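Side-chain contacts in phenylalanine hydroxylase (Colwellia psychrerythraea, PDB 2V27), which probably catalyses the hydroxylation of L-phenylalanine to L-tyrosine, using tetrahydrobiopterin, molecular oxygen and a bound iron ion: residues T33-C38 and E123-C128; C44-E49 and T228-L233; L51-L56 and L130-S135. One frame throughout, in Å; residues are numbered along the deposited sequence.

Contact 1 of 3, residues T33-C38 and E123-C128; sequences TRQIAC and EIFGHC. With FE (Fe (III) ion), chain E.
The ring of Phe125 projects from helix 120-131 onto the last turn of helix 22-38, where its outer end overlaps the root of the Gln35 side chain and the tip of Ile36. Gln35 meets it obliquely through aliphatic carbons: CG lies 3.3 Å from Phe125 CE2, and CB is 3.7 Å from Phe125 CZ. Ile36 comes in differently, with CD1 near the ring plane at its edge, 4.0 Å from Phe125 CE1. With CG anti to the backbone N (chi1 -170°), the ring of Phe125 is directed toward helix 22-38. Phe32 and Phe121 add aromatic neighbours to the same ring, the first edge-to-face and the second stacked. The helix that carries Phe125 also supplies two ligands of the facial triad, two histidines and one carboxylate, of pterin-dependent aromatic amino acid hydroxylases: His127 and His122, completed by Glu167. His127 NE2 binds the iron at 2.1 Å. Glu123, one turn earlier, lies in the second shell, its OE1 at the edge of the His127 ring in plane and 2.7 Å from an iron-bound water, which probably donates to it. Here the helix widens into a pi-type turn, in which Glu123 O accepts from both His127 N and Cys128 N, each at 3.1 Å.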
ATOM      1  N   THR B  33       5.358 -16.561  20.410  0.50 14.88           N
ATOM      2  CA  THR B  33       5.946 -15.777  21.507  0.50 15.75           C
ATOM      3  C   THR B  33       5.899 -14.270  21.231  0.50 15.91           C
ATOM      4  O   THR B  33       5.567 -13.489  22.130  0.50 16.42           O
ATOM      5  CB  THR B  33       7.415 -16.182  21.827  0.50 16.34           C
ATOM      6  OG1 THR B  33       8.168 -16.305  20.613  0.50 17.56           O
ATOM      7  CG2 THR B  33       7.450 -17.457  22.593  0.50 15.90           C
ATOM      8  N   ARG B  34       6.246 -13.875  20.001  1.00 15.66           N
ATOM      9  CA  ARG B  34       6.212 -12.456  19.616  1.00 15.67           C
ATOM     10  C   ARG B  34       4.781 -11.899  19.671  1.00 15.86           C
ATOM     11  O   ARG B  34       4.579 -10.775  20.100  1.00 17.36           O
ATOM     12  CB  ARG B  34       6.883 -12.172  18.278  1.00 15.81           C
ATOM     13  CG  ARG B  34       6.053 -12.455  17.074  1.00 17.32           C
ATOM     14  CD  ARG B  34       6.871 -12.270  15.802  1.00 17.16           C
ATOM     15  NE  ARG B  34       5.988 -12.326  14.654  1.00 18.97           N
ATOM     16  CZ  ARG B  34       6.344 -12.136  13.402  1.00 18.82           C
ATOM     17  NH1 ARG B  34       7.631 -11.890  13.081  1.00 19.85           N
ATOM     18  NH2 ARG B  34       5.399 -12.197  12.469  1.00 16.63           N
ATOM     19  N   GLN B  35       3.794 -12.688  19.265  1.00 14.20           N
ATOM     20  CA  GLN B  35       2.431 -12.171  19.213  1.00 14.70           C
ATOM     21  C   GLN B  35       1.791 -12.103  20.570  1.00 15.27           C
ATOM     22  O   GLN B  35       1.057 -11.163  20.853  1.00 14.51           O
ATOM     23  CB  GLN B  35       1.560 -12.987  18.252  1.00 16.26           C
ATOM     24  CG  GLN B  35       0.330 -12.186  17.780  1.00 16.44           C
ATOM     25  CD  GLN B  35       0.671 -10.966  16.892  1.00 17.40           C
ATOM     26  OE1 GLN B  35      -0.059  -9.913  16.894  1.00 16.55           O
ATOM     27  NE2 GLN B  35       1.745 -11.085  16.138  1.00 17.86           N
ATOM     28  N   ILE B  36       2.063 -13.098  21.431  1.00 16.19           N
ATOM     29  CA  ILE B  36       1.520 -13.073  22.807  1.00 17.69           C
ATOM     30  C   ILE B  36       1.934 -11.808  23.514  1.00 18.22           C
ATOM     31  O   ILE B  36       1.140 -11.182  24.219  1.00 18.80           O
ATOM     32  CB  ILE B  36       1.957 -14.307  23.640  1.00 19.02           C
ATOM     33  CG1 ILE B  36       1.089 -15.477  23.260  1.00 18.74           C
ATOM     34  CG2 ILE B  36       1.719 -14.088  25.140  1.00 20.10           C
ATOM     35  CD1 ILE B  36      -0.425 -15.257  23.503  1.00 19.50           C
ATOM     36  N   ALA B  37       3.159 -11.388  23.275  1.00 18.98           N
ATOM     37  CA  ALA B  37       3.612 -10.096  23.798  1.00 20.24           C
ATOM     38  C   ALA B  37       2.899  -8.900  23.108  1.00 19.61           C
ATOM     39  O   ALA B  37       2.507  -7.954  23.785  1.00 21.67           O
ATOM     40  CB  ALA B  37       5.122  -9.997  23.666  1.00 19.16           C
ATOM     41  N   CYS B  38       2.708  -8.934  21.790  1.00 20.64           N
ATOM     42  CA  CYS B  38       2.079  -7.799  21.047  1.00 21.12           C
ATOM     43  C   CYS B  38       0.650  -7.534  21.476  1.00 20.63           C
ATOM     44  O   CYS B  38       0.247  -6.369  21.535  1.00 21.40           O
ATOM     45  CB  CYS B  38       2.106  -7.993  19.496  1.00 20.03           C
ATOM     46  SG  CYS B  38       3.790  -8.035  18.869  0.75 25.80           S
ATOM     47  N   GLU B 123      -4.498 -18.672  10.878  1.00  9.34           N
ATOM     48  CA  GLU B 123      -5.836 -19.228  11.129  1.00  9.37           C
ATOM     49  C   GLU B 123      -5.978 -19.676  12.567  1.00 10.36           C
ATOM     50  O   GLU B 123      -7.010 -19.355  13.175  1.00 10.89           O
ATOM     51  CB  GLU B 123      -6.137 -20.436  10.190  1.00  9.83           C
ATOM     52  CG  GLU B 123      -5.899 -20.182   8.689  1.00 10.14           C
ATOM     53  CD  GLU B 123      -6.872 -19.214   8.053  1.00 13.14           C
ATOM     54  OE1 GLU B 123      -7.639 -18.502   8.775  1.00 12.53           O
ATOM     55  OE2 GLU B 123      -6.872 -19.168   6.789  1.00 17.18           O
ATOM     56  N   ILE B 124      -4.994 -20.429  13.094  1.00 10.13           N
ATOM     57  CA  ILE B 124      -5.177 -20.983  14.431  1.00 11.06           C
ATOM     58  C   ILE B 124      -4.983 -19.906  15.517  1.00 10.64           C
ATOM     59  O   ILE B 124      -5.782 -19.827  16.446  1.00 11.28           O
ATOM     60  CB  ILE B 124      -4.275 -22.248  14.651  1.00 10.53           C
ATOM     61  CG1 ILE B 124      -4.750 -23.381  13.722  1.00 14.07           C
ATOM     62  CG2 ILE B 124      -4.304 -22.710  16.102  1.00 11.65           C
ATOM     63  CD1 ILE B 124      -4.010 -24.701  13.943  1.00 15.22           C
ATOM     64  N   PHE B 125      -3.932 -19.086  15.386  1.00  9.81           N
ATOM     65  CA  PHE B 125      -3.733 -18.042  16.357  1.00  9.57           C
ATOM     66  C   PHE B 125      -4.705 -16.860  16.146  1.00  8.90           C
ATOM     67  O   PHE B 125      -5.298 -16.308  17.118  1.00  8.79           O
ATOM     68  CB  PHE B 125      -2.276 -17.576  16.335  1.00 10.17           C
ATOM     69  CG  PHE B 125      -1.945 -16.676  17.472  1.00  8.81           C
ATOM     70  CD1 PHE B 125      -1.308 -17.167  18.629  1.00 10.91           C
ATOM     71  CD2 PHE B 125      -2.209 -15.339  17.348  1.00 12.59           C
ATOM     72  CE1 PHE B 125      -1.012 -16.288  19.710  1.00 12.13           C
ATOM     73  CE2 PHE B 125      -1.918 -14.472  18.359  1.00 11.40           C
ATOM     74  CZ  PHE B 125      -1.325 -14.902  19.534  1.00 12.80           C
ATOM     75  N   GLY B 126      -4.881 -16.456  14.892  1.00  8.76           N
ATOM     76  CA  GLY B 126      -5.720 -15.283  14.631  1.00  9.39           C
ATOM     77  C   GLY B 126      -7.232 -15.476  14.794  1.00  8.50           C
ATOM     78  O   GLY B 126      -7.922 -14.551  15.269  1.00  9.30           O
ATOM     79  N   HIS B 127      -7.765 -16.615  14.282  1.00  8.81           N
ATOM     80  CA  HIS B 127      -9.231 -16.837  14.246  1.00  9.14           C
ATOM     81  C   HIS B 127      -9.773 -17.864  15.247  1.00 10.23           C
ATOM     82  O   HIS B 127     -10.820 -17.685  15.870  1.00 10.09           O
ATOM     83  CB  HIS B 127      -9.699 -17.217  12.836  1.00 10.46           C
ATOM     84  CG  HIS B 127      -9.518 -16.122  11.814  1.00 10.74           C
ATOM     85  ND1 HIS B 127     -10.002 -14.830  11.974  1.00 11.41           N
ATOM     86  CD2 HIS B 127      -8.865 -16.134  10.630  1.00  9.21           C
ATOM     87  CE1 HIS B 127      -9.669 -14.108  10.914  1.00 12.65           C
ATOM     88  NE2 HIS B 127      -8.970 -14.864  10.094  1.00 11.70           N
ATOM     89  N   CYS B 128      -9.040 -18.958  15.431  1.00  8.68           N
ATOM     90  CA  CYS B 128      -9.624 -20.068  16.182  1.00  9.36           C
ATOM     91  C   CYS B 128      -9.981 -19.702  17.654  1.00  8.77           C
ATOM     92  O   CYS B 128     -10.990 -20.191  18.175  1.00 10.68           O
ATOM     93  CB  CYS B 128      -8.718 -21.298  16.089  1.00  7.38           C
ATOM     94  SG  CYS B 128      -8.903 -22.099  14.497  1.00 11.86           S
TER
HETATM   95 FE    FE E3008      -8.100 -14.513   8.157  1.00 10.69          FE
HETATM   96  O   HOH W   1      -8.553 -16.418   7.412  1.00 13.87           O
HETATM   97  O   HOH W   2      -7.396 -14.321   6.022  1.00 21.08           O

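Contact 2 of 3, residues C44-E49 and T228-L233; sequences CDEYHE and TKVSDL
The first turn of helix 45-54 faces the loop that follows strand 223-227, and the backbones come nearest at Glu46 and Val230, whose CA atoms are 7.1 Å apart. Glu46 bridges this gap: a bend at chi2 (92°) turns its carboxylate toward the loop, where Glu46 OE2 accepts from Val230 N at 2.9 Å; the N-H points well at the oxygen but arrives from above the carboxylate plane. A water donates to the same OE2 and accepts from Ser231 N at 2.9 Å, so one oxygen serves two successive backbone N-H groups, one directly and one through solvent. Val230 CG2 packs on Cys44 SG at 3.9 Å and lies along the methylenes of Glu46, 3.8 Å from Glu46 CG, the two side chains running alongside each other with opposite headings. A leucine at Glu46 would probably leave Val230 N without its acceptor and the bridging water without its hold on helix 45-54. The loop is braced internally by Asp232: OD2 accepts from Thr228 N, Thr228 OG1 and Lys229 N, while OD1 forms a salt bridge with Lys229 NZ at 2.6 Å, and that ammonium also donates to Ser231 OG. Cys44 SG has a second role, accepting a weak bond from Tyr47 N at 3.6 Å, the arrangement of an N-cap residue whose side chain receives an N-H from the first turn of its helix.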
ATOM      1  N   CYS B  44      -9.037  -8.150  22.331  1.00  9.58           N
ATOM      2  CA  CYS B  44     -10.226  -8.039  23.207  1.00  8.66           C
ATOM      3  C   CYS B  44     -10.297  -9.176  24.231  1.00 10.29           C
ATOM      4  O   CYS B  44      -9.772 -10.285  24.003  1.00  9.45           O
ATOM      5  CB  CYS B  44     -11.494  -8.013  22.373  1.00  6.94           C
ATOM      6  SG  CYS B  44     -11.872  -9.577  21.410  1.00  9.95           S
ATOM      7  N   ASP B  45     -11.007  -8.922  25.328  1.00 10.92           N
ATOM      8  CA  ASP B  45     -11.212  -9.922  26.351  1.00 11.25           C
ATOM      9  C   ASP B  45     -11.768 -11.246  25.812  1.00 10.73           C
ATOM     10  O   ASP B  45     -11.409 -12.339  26.292  1.00 10.64           O
ATOM     11  CB  ASP B  45     -12.172  -9.374  27.404  1.00 10.59           C
ATOM     12  CG  ASP B  45     -11.593  -8.246  28.204  1.00 14.98           C
ATOM     13  OD1 ASP B  45     -10.409  -7.928  28.080  1.00 15.38           O
ATOM     14  OD2 ASP B  45     -12.396  -7.662  28.978  1.00 19.83           O
ATOM     15  N   GLU B  46     -12.660 -11.159  24.814  1.00  9.63           N
ATOM     16  CA  GLU B  46     -13.301 -12.367  24.275  1.00 10.20           C
ATOM     17  C   GLU B  46     -12.256 -13.300  23.648  1.00 11.14           C
ATOM     18  O   GLU B  46     -12.368 -14.517  23.701  1.00 10.29           O
ATOM     19  CB  GLU B  46     -14.383 -12.000  23.245  1.00  9.81           C
ATOM     20  CG  GLU B  46     -15.550 -11.141  23.816  1.00 10.60           C
ATOM     21  CD  GLU B  46     -15.357  -9.617  23.698  1.00  9.09           C
ATOM     22  OE1 GLU B  46     -14.201  -9.134  23.741  1.00 10.57           O
ATOM     23  OE2 GLU B  46     -16.405  -8.972  23.466  1.00 11.89           O
ATOM     24  N   TYR B  47     -11.258 -12.685  23.014  1.00  9.64           N
ATOM     25  CA  TYR B  47     -10.164 -13.396  22.387  1.00  9.24           C
ATOM     26  C   TYR B  47      -9.288 -14.063  23.476  1.00  9.00           C
ATOM     27  O   TYR B  47      -8.967 -15.255  23.353  1.00  8.87           O
ATOM     28  CB  TYR B  47      -9.338 -12.450  21.479  1.00  8.56           C
ATOM     29  CG  TYR B  47      -8.119 -13.129  20.910  1.00  8.56           C
ATOM     30  CD1 TYR B  47      -8.201 -13.826  19.683  1.00  7.97           C
ATOM     31  CD2 TYR B  47      -6.905 -13.126  21.595  1.00  9.73           C
ATOM     32  CE1 TYR B  47      -7.075 -14.446  19.137  1.00  8.15           C
ATOM     33  CE2 TYR B  47      -5.777 -13.774  21.077  1.00 10.39           C
ATOM     34  CZ  TYR B  47      -5.869 -14.429  19.866  1.00  8.31           C
ATOM     35  OH  TYR B  47      -4.776 -15.088  19.385  1.00 11.11           O
ATOM     36  N   HIS B  48      -8.910 -13.323  24.536  1.00  9.14           N
ATOM     37  CA  HIS B  48      -8.136 -13.902  25.610  1.00 11.52           C
ATOM     38  C   HIS B  48      -8.877 -15.075  26.281  1.00 11.62           C
ATOM     39  O   HIS B  48      -8.253 -16.112  26.551  1.00 12.61           O
ATOM     40  CB  HIS B  48      -7.796 -12.841  26.623  1.00 10.92           C
ATOM     41  CG  HIS B  48      -6.736 -11.896  26.149  1.00 13.48           C
ATOM     42  ND1 HIS B  48      -5.408 -12.257  26.064  1.00 15.38           N
ATOM     43  CD2 HIS B  48      -6.803 -10.604  25.739  1.00 15.00           C
ATOM     44  CE1 HIS B  48      -4.703 -11.223  25.636  1.00 16.47           C
ATOM     45  NE2 HIS B  48      -5.520 -10.200  25.457  1.00 16.27           N
ATOM     46  N   GLU B  49     -10.188 -14.941  26.466  1.00 10.98           N
ATOM     47  CA  GLU B  49     -10.990 -16.057  26.975  1.00 11.04           C
ATOM     48  C   GLU B  49     -10.851 -17.292  26.052  1.00 10.63           C
ATOM     49  O   GLU B  49     -10.616 -18.439  26.523  1.00 11.65           O
ATOM     50  CB  GLU B  49     -12.460 -15.674  27.077  1.00 11.63           C
ATOM     51  CG  GLU B  49     -13.283 -16.919  27.592  1.00 15.60           C
ATOM     52  CD  GLU B  49     -14.753 -16.643  27.741  0.50 15.97           C
ATOM     53  OE1 GLU B  49     -15.259 -15.698  27.068  0.75 15.34           O
ATOM     54  OE2 GLU B  49     -15.396 -17.350  28.568  0.75 17.35           O
ATOM     55  N   THR B 228     -18.664  -2.387  19.808  0.50 10.51           N
ATOM     56  CA  THR B 228     -18.336  -2.138  21.217  0.50 10.87           C
ATOM     57  C   THR B 228     -18.028  -3.420  21.998  0.50 10.77           C
ATOM     58  O   THR B 228     -17.421  -3.374  23.085  0.50 10.24           O
ATOM     59  CB  THR B 228     -19.485  -1.440  21.928  0.50 10.50           C
ATOM     60  OG1 THR B 228     -20.607  -2.337  21.998  0.50  9.06           O
ATOM     61  CG2 THR B 228     -19.842  -0.110  21.225  0.50 11.70           C
ATOM     62  N   LYS B 229     -18.491  -4.562  21.480  1.00 11.76           N
ATOM     63  CA  LYS B 229     -18.243  -5.885  22.086  1.00 13.31           C
ATOM     64  C   LYS B 229     -18.446  -6.893  20.956  1.00 10.74           C
ATOM     65  O   LYS B 229     -19.193  -6.599  20.016  1.00  9.93           O
ATOM     66  CB  LYS B 229     -19.234  -6.190  23.242  1.00 15.08           C
ATOM     67  CG  LYS B 229     -20.666  -5.895  22.946  1.00 19.06           C
ATOM     68  CD  LYS B 229     -21.633  -6.092  24.159  1.00 18.45           C
ATOM     69  CE  LYS B 229     -23.146  -5.986  23.712  1.00 21.79           C
ATOM     70  NZ  LYS B 229     -23.729  -6.695  22.406  1.00 18.99           N
ATOM     71  N   VAL B 230     -17.800  -8.048  21.052  1.00 10.60           N
ATOM     72  CA  VAL B 230     -17.989  -9.103  20.031  1.00 10.06           C
ATOM     73  C   VAL B 230     -19.460  -9.509  19.920  1.00 10.50           C
ATOM     74  O   VAL B 230     -19.926  -9.835  18.825  1.00 11.12           O
ATOM     75  CB  VAL B 230     -17.063 -10.285  20.374  1.00  9.93           C
ATOM     76  CG1 VAL B 230     -17.361 -11.499  19.460  1.00 10.78           C
ATOM     77  CG2 VAL B 230     -15.621  -9.865  20.208  1.00  9.63           C
ATOM     78  N   SER B 231     -20.203  -9.478  21.036  1.00 11.12           N
ATOM     79  CA  SER B 231     -21.592  -9.900  20.928  1.00 11.82           C
ATOM     80  C   SER B 231     -22.432  -8.903  20.116  1.00 12.17           C
ATOM     81  O   SER B 231     -23.569  -9.240  19.739  1.00 11.83           O
ATOM     82  CB  SER B 231     -22.199 -10.148  22.289  1.00 12.40           C
ATOM     83  OG  SER B 231     -22.196  -8.953  23.028  1.00 14.79           O
ATOM     84  N   ASP B 232     -21.857  -7.748  19.735  1.00 10.62           N
ATOM     85  CA  ASP B 232     -22.550  -6.897  18.738  1.00 11.18           C
ATOM     86  C   ASP B 232     -22.778  -7.587  17.378  1.00 11.90           C
ATOM     87  O   ASP B 232     -23.676  -7.215  16.595  1.00 14.27           O
ATOM     88  CB  ASP B 232     -21.866  -5.525  18.541  1.00 11.71           C
ATOM     89  CG  ASP B 232     -21.910  -4.632  19.818  1.00 12.71           C
ATOM     90  OD1 ASP B 232     -22.710  -4.910  20.735  1.00 14.52           O
ATOM     91  OD2 ASP B 232     -21.134  -3.647  19.899  1.00 14.94           O
ATOM     92  N   LEU B 233     -21.988  -8.614  17.102  1.00 11.21           N
ATOM     93  CA  LEU B 233     -22.212  -9.389  15.872  1.00 11.56           C
ATOM     94  C   LEU B 233     -23.579 -10.089  15.872  1.00 12.41           C
ATOM     95  O   LEU B 233     -24.070 -10.466  14.808  1.00 12.00           O
ATOM     96  CB  LEU B 233     -21.086 -10.424  15.648  1.00 11.08           C
ATOM     97  CG  LEU B 233     -19.672  -9.866  15.408  1.00  9.26           C
ATOM     98  CD1 LEU B 233     -18.600 -10.997  15.560  1.00 11.41           C
ATOM     99  CD2 LEU B 233     -19.614  -9.170  14.073  1.00 11.94           C
TER
HETATM  100  O   HOH W   3     -18.927  -9.772  23.607  1.00 14.29           O

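Contact 3 of 3, residues L51-L56 and L130-S135; sequences LAKLNL and LLTNSS
Thr132 is met on its two branches by consecutive residues of helix 45-54, Lys53 at the hydroxyl and Leu54 at the methyl. The contact joins the C-terminal end of helix 45-54 to the short link between helices 120-131 and 134-147, in the largely helical catalytic fold of this family. Both side chains come in at a slant to Thr132. The outstretched Lys53 chain passes with CD 3.6 Å from Thr132 OG1 and 3.8 Å from Thr132 CB, a contact of methylene with the hydroxyl branch. Leu54 approaches with one methyl, CD2 lying 3.9 Å from Thr132 CG2. With chi1 at 70°, the hydroxyl of Thr132 is placed between its own N and carbonyl carbon, which leaves the methyl for the leucine; the hydroxyl turns back to Pro129 O in a hydrogen bond. Leu71 and Ser74 of helix 64-75 also touch Thr132, and Val70 touches Leu54, so helix 64-75 packs here as well. The link is held by a backbone hydrogen bond from Asn133 N to Leu130 O. The lysine's polar end completes the contact through solvent: one water accepts from Lys53 NZ at 2.8 Å and donates to Thr132 OG1 at 2.8 Å.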
ATOM      1  N   LEU B  51      -8.315 -17.977  24.005  1.00  9.77           N
ATOM      2  CA  LEU B  51      -6.987 -18.588  24.211  1.00 10.78           C
ATOM      3  C   LEU B  51      -6.962 -19.558  25.416  1.00 10.89           C
ATOM      4  O   LEU B  51      -6.327 -20.608  25.363  1.00 11.48           O
ATOM      5  CB  LEU B  51      -5.924 -17.500  24.428  1.00 12.26           C
ATOM      6  CG  LEU B  51      -5.389 -16.810  23.173  1.00 14.35           C
ATOM      7  CD1 LEU B  51      -4.295 -15.783  23.668  1.00 16.19           C
ATOM      8  CD2 LEU B  51      -4.791 -17.791  22.127  1.00 14.69           C
ATOM      9  N   ALA B  52      -7.623 -19.168  26.493  1.00 11.53           N
ATOM     10  CA  ALA B  52      -7.640 -19.962  27.739  1.00 12.76           C
ATOM     11  C   ALA B  52      -8.386 -21.284  27.444  1.00 13.10           C
ATOM     12  O   ALA B  52      -7.992 -22.360  27.955  1.00 12.69           O
ATOM     13  CB  ALA B  52      -8.335 -19.226  28.778  1.00 12.95           C
ATOM     14  N   LYS B  53      -9.456 -21.220  26.639  1.00 11.68           N
ATOM     15  CA  LYS B  53     -10.129 -22.452  26.208  1.00 11.13           C
ATOM     16  C   LYS B  53      -9.305 -23.347  25.300  1.00 10.61           C
ATOM     17  O   LYS B  53      -9.424 -24.565  25.434  1.00 11.40           O
ATOM     18  CB  LYS B  53     -11.461 -22.132  25.521  1.00  9.62           C
ATOM     19  CG  LYS B  53     -12.478 -21.530  26.465  1.00 10.11           C
ATOM     20  CD  LYS B  53     -13.796 -21.148  25.759  1.00 11.58           C
ATOM     21  CE  LYS B  53     -14.741 -20.477  26.714  1.00 12.55           C
ATOM     22  NZ  LYS B  53     -16.051 -20.144  26.022  1.00 12.06           N
ATOM     23  N   LEU B  54      -8.543 -22.803  24.344  1.00  9.61           N
ATOM     24  CA  LEU B  54      -7.767 -23.626  23.398  1.00 10.80           C
ATOM     25  C   LEU B  54      -6.523 -24.237  24.020  1.00 10.89           C
ATOM     26  O   LEU B  54      -6.114 -25.327  23.602  1.00 12.81           O
ATOM     27  CB  LEU B  54      -7.307 -22.842  22.141  1.00 10.68           C
ATOM     28  CG  LEU B  54      -8.428 -22.431  21.209  1.00 13.26           C
ATOM     29  CD1 LEU B  54      -7.776 -21.702  20.042  1.00 15.91           C
ATOM     30  CD2 LEU B  54      -9.280 -23.604  20.708  1.00 15.12           C
ATOM     31  N   ASN B  55      -5.881 -23.515  24.950  1.00 10.47           N
ATOM     32  CA  ASN B  55      -4.617 -23.961  25.518  1.00 11.15           C
ATOM     33  C   ASN B  55      -3.657 -24.417  24.419  1.00 12.42           C
ATOM     34  O   ASN B  55      -3.116 -25.506  24.471  1.00 13.12           O
ATOM     35  CB  ASN B  55      -4.900 -25.030  26.587  1.00 12.34           C
ATOM     36  CG  ASN B  55      -3.645 -25.533  27.323  1.00 13.63           C
ATOM     37  OD1 ASN B  55      -2.623 -24.879  27.370  1.00 17.42           O
ATOM     38  ND2 ASN B  55      -3.781 -26.723  27.957  1.00 15.26           N
ATOM     39  N   LEU B  56      -3.400 -23.531  23.465  1.00 12.07           N
ATOM     40  CA  LEU B  56      -2.502 -23.827  22.349  1.00 13.09           C
ATOM     41  C   LEU B  56      -1.069 -24.081  22.833  1.00 13.12           C
ATOM     42  O   LEU B  56      -0.606 -23.452  23.803  1.00 13.83           O
ATOM     43  CB  LEU B  56      -2.502 -22.645  21.354  1.00 12.93           C
ATOM     44  CG  LEU B  56      -3.853 -22.408  20.644  1.00 13.65           C
ATOM     45  CD1 LEU B  56      -3.689 -21.143  19.813  1.00 12.51           C
ATOM     46  CD2 LEU B  56      -4.306 -23.567  19.765  1.00 14.64           C
ATOM     47  N   LEU B 130     -11.416 -17.101  18.769  1.00  8.83           N
ATOM     48  CA  LEU B 130     -12.752 -16.540  18.745  1.00  7.48           C
ATOM     49  C   LEU B 130     -13.854 -17.491  18.268  1.00  7.38           C
ATOM     50  O   LEU B 130     -15.042 -17.253  18.545  1.00  7.66           O
ATOM     51  CB  LEU B 130     -12.733 -15.199  17.983  1.00  7.53           C
ATOM     52  CG  LEU B 130     -12.163 -14.095  18.875  1.00 10.21           C
ATOM     53  CD1 LEU B 130     -11.757 -12.915  17.941  1.00 12.52           C
ATOM     54  CD2 LEU B 130     -13.146 -13.632  19.907  1.00 12.83           C
ATOM     55  N   LEU B 131     -13.452 -18.587  17.588  1.00  8.40           N
ATOM     56  CA  LEU B 131     -14.435 -19.584  17.210  1.00  8.79           C
ATOM     57  C   LEU B 131     -14.932 -20.410  18.405  1.00 10.08           C
ATOM     58  O   LEU B 131     -15.925 -21.168  18.289  1.00 11.34           O
ATOM     59  CB  LEU B 131     -13.927 -20.504  16.083  1.00  9.94           C
ATOM     60  CG  LEU B 131     -13.778 -19.856  14.688  1.00 10.37           C
ATOM     61  CD1 LEU B 131     -12.995 -20.788  13.719  1.00 11.67           C
ATOM     62  CD2 LEU B 131     -15.142 -19.512  14.097  1.00  8.69           C
ATOM     63  N   THR B 132     -14.288 -20.228  19.578  1.00  8.49           N
ATOM     64  CA  THR B 132     -14.840 -20.812  20.821  1.00  9.68           C
ATOM     65  C   THR B 132     -15.925 -19.909  21.446  1.00 10.54           C
ATOM     66  O   THR B 132     -16.592 -20.300  22.421  1.00 11.91           O
ATOM     67  CB  THR B 132     -13.754 -21.053  21.923  1.00  9.33           C
ATOM     68  OG1 THR B 132     -13.303 -19.772  22.434  1.00  9.22           O
ATOM     69  CG2 THR B 132     -12.627 -21.851  21.449  1.00  9.05           C
ATOM     70  N   ASN B 133     -16.054 -18.671  20.924  1.00  9.92           N
ATOM     71  CA  ASN B 133     -17.010 -17.697  21.422  1.00 10.12           C
ATOM     72  C   ASN B 133     -18.311 -17.856  20.623  1.00  9.69           C
ATOM     73  O   ASN B 133     -18.308 -17.853  19.373  1.00  9.92           O
ATOM     74  CB  ASN B 133     -16.410 -16.286  21.262  1.00 10.59           C
ATOM     75  CG  ASN B 133     -17.363 -15.143  21.663  1.00 11.06           C
ATOM     76  OD1 ASN B 133     -17.193 -14.516  22.737  1.00 13.63           O
ATOM     77  ND2 ASN B 133     -18.329 -14.834  20.812  1.00  7.81           N
ATOM     78  N   SER B 134     -19.425 -17.988  21.337  0.50 10.45           N
ATOM     79  CA  SER B 134     -20.702 -18.284  20.677  0.50 10.18           C
ATOM     80  C   SER B 134     -21.143 -17.194  19.723  0.50 10.39           C
ATOM     81  O   SER B 134     -21.588 -17.491  18.623  0.50 10.73           O
ATOM     82  CB  SER B 134     -21.783 -18.496  21.732  0.50 11.15           C
ATOM     83  OG  SER B 134     -21.440 -19.627  22.497  0.50 11.50           O
ATOM     84  N   SER B 135     -21.030 -15.943  20.142  1.00  9.67           N
ATOM     85  CA  SER B 135     -21.411 -14.821  19.227  1.00 10.62           C
ATOM     86  C   SER B 135     -20.567 -14.806  17.945  1.00 10.21           C
ATOM     87  O   SER B 135     -21.105 -14.684  16.812  1.00  9.93           O
ATOM     88  CB  SER B 135     -21.284 -13.488  19.908  1.00 10.81           C
ATOM     89  OG  SER B 135     -22.343 -13.309  20.828  1.00 13.14           O
TER
HETATM   90  O   HOH W   4     -14.856 -18.282  24.253  1.00 11.43           O

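How the contacts relate
Helix 45-54 enters contacts 2 and 3 from its two ends, while helix 120-131 runs through contacts 1 and 3, so the three contacts share helices and touch one another. Centres of contacts 1 and 2 are about 16 Å apart, those of 1 and 3 about 12 Å, and those of 2 and 3 about 11 Å. Tyr47 OH reaches Phe125 O at 2.6 Å, probably as a hydrogen bond, tying contact 2 to contact 1. Contact 3 joins contact 1 where Leu54 CD1 packs on Cys128 C at 3.8 Å. Only contact 1 holds an iron ligand; the Leu54 side chain of contact 3 stays about 14 Å from the metal.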